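Ethanolamine utilization protein EutL (Clostridium perfringens E str. JGS1987, PDB 4TME) forms part of the shell of the ethanolamine-utilization bacterial microcompartment and binds ethanolamine, which probably controls opening of its pore allosterically. Local coordinates at residues A41-D44 and D45-Y48. Sequence-based numbering, arbitrary orientation.
With ETA (ethanolamine), chain K; ETA (ethanolamine), chain J.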
loop_
_atom_site.group_PDB
_atom_site.type_symbol
_atom_site.label_atom_id
_atom_site.label_comp_id
_atom_site.label_asym_id
_atom_site.label_seq_id
_atom_site.Cartn_x
_atom_site.Cartn_y
_atom_site.Cartn_z
ATOM N N ALA C 41 7.383 15.060 5.671
ATOM C CA ALA C 41 8.577 14.714 6.421
ATOM C C ALA C 41 8.940 13.249 6.161
ATOM O O ALA C 41 8.136 12.505 5.599
ATOM C CB ALA C 41 8.340 14.949 7.903
ATOM N N ASP C 42 10.127 12.826 6.587
ATOM C CA ASP C 42 10.543 11.439 6.351
ATOM C C ASP C 42 10.234 10.496 7.526
ATOM O O ASP C 42 10.710 9.360 7.545
ATOM C CB ASP C 42 12.021 11.379 6.007
ATOM C CG ASP C 42 12.930 11.757 7.170
ATOM O OD1 ASP C 42 12.430 11.979 8.287
ATOM O OD2 ASP C 42 14.154 11.829 6.928
ATOM N N CYS C 43 9.430 10.963 8.483
ATOM C CA CYS C 43 9.055 10.120 9.632
ATOM C C CYS C 43 7.623 10.410 10.040
ATOM O O CYS C 43 7.320 11.495 10.539
ATOM C CB CYS C 43 9.989 10.346 10.816
ATOM S SG CYS C 43 9.517 9.333 12.255
ATOM N N ASP C 44 6.729 9.466 9.798
ATOM C CA ASP C 44 5.313 9.759 10.003
ATOM C C ASP C 44 4.915 9.907 11.483
ATOM O O ASP C 44 4.295 10.903 11.849
ATOM C CB ASP C 44 4.419 8.716 9.278
ATOM C CG ASP C 44 4.664 7.265 9.693
ATOM O OD1 ASP C 44 5.680 6.948 10.337
ATOM O OD2 ASP C 44 3.797 6.422 9.302
ATOM N N ASP C 45 5.283 8.983 12.364
ATOM C CA ASP C 45 4.744 9.066 13.726
ATOM C C ASP C 45 5.329 10.248 14.512
ATOM O O ASP C 45 4.630 10.827 15.368
ATOM C CB ASP C 45 4.973 7.750 14.455
ATOM C CG ASP C 45 4.263 6.614 13.770
ATOM O OD1 ASP C 45 3.011 6.665 13.720
ATOM O OD2 ASP C 45 4.981 5.740 13.210
ATOM N N VAL C 46 6.578 10.635 14.219
ATOM C CA VAL C 46 7.111 11.890 14.803
ATOM C C VAL C 46 6.278 13.061 14.305
ATOM O O VAL C 46 5.924 13.957 15.083
ATOM C CB VAL C 46 8.602 12.103 14.476
ATOM C CG1 VAL C 46 9.054 13.564 14.795
ATOM C CG2 VAL C 46 9.439 11.105 15.277
ATOM N N THR C 47 5.938 13.055 13.022
ATOM C CA THR C 47 5.149 14.155 12.482
ATOM C C THR C 47 3.749 14.196 13.078
ATOM O O THR C 47 3.247 15.262 13.401
ATOM C CB THR C 47 5.094 14.073 10.952
ATOM O OG1 THR C 47 6.433 14.196 10.468
ATOM C CG2 THR C 47 4.252 15.205 10.348
ATOM N N TYR C 48 3.120 13.041 13.271
ATOM C CA TYR C 48 1.792 13.018 13.888
ATOM C C TYR C 48 1.838 13.575 15.320
ATOM O O TYR C 48 0.915 14.289 15.768
ATOM C CB TYR C 48 1.239 11.583 13.903
ATOM C CG TYR C 48 0.983 11.021 12.515
ATOM C CD1 TYR C 48 0.486 11.827 11.491
ATOM C CD2 TYR C 48 1.295 9.707 12.221
ATOM C CE1 TYR C 48 0.273 11.303 10.204
ATOM C CE2 TYR C 48 1.081 9.171 10.953
ATOM C CZ TYR C 48 0.551 9.982 9.952
ATOM O OH TYR C 48 0.318 9.480 8.685
HETATM C CA ETA K . 7.773 4.477 10.983
HETATM N N ETA K . 7.130 4.612 9.692
HETATM C C ETA K . 9.225 4.927 10.912
HETATM O O ETA K . 9.362 6.240 10.434
HETATM C CA ETA J . 0.829 4.153 12.807
HETATM N N ETA J . 1.335 5.338 12.169
HETATM C C ETA J . 1.978 3.179 12.960
HETATM O O ETA J . 2.384 2.701 11.690
HETATM O O HOH W 1 4.346 4.308 11.041
#
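D45 meets D44 where strand 35-41 gives way to helix 44-57, and the two carboxylates hold one ethanolamine each. The D45 amide bonds only weakly to D44 OD1, with an N-H...O angle of 125°. In D44, CG sits between its own N and carbonyl carbon (chi1 57°), which brings OD1 beside the D45 amide. D44 OD1 accepts from N of the chain K ethanolamine at 2.8 Å, and D45 OD1 from N of the chain J molecule at 2.6 Å. D44 OD1 and D45 OD2 come within 3.2 Å, a like-charge approach probably eased by the two amines and by water 1, which donates to D44 OD2 and D45 OD2. S67 and Y149 also bond to D44 OD2 and D45 OD1, respectively. V46 lays CG2 against C43 SG, 3.5 Å away; the C43 chi1 of 179° carries SG out to that methyl and to the chain K ligand. This is the strand-to-helix turn of the first BMC domain, with C43 at the N-cap position, its carbonyl oxygen accepting the first helical bond. T47 grips C43 O twice: its OG1 donates at 2.8 Å and its N at 3.2 Å, approaching from opposite faces of the carbonyl plane. T47 OG1 also lies 3.3 Å from A41 CB. Y48 N bonds to D44 O in the first helical turn. D44 O also stands 3.2 Å above one face of the Y48 ring, offset toward its rim, while D45 OD1 lies in plane at the ring edge; Y48 OH bonds to S67.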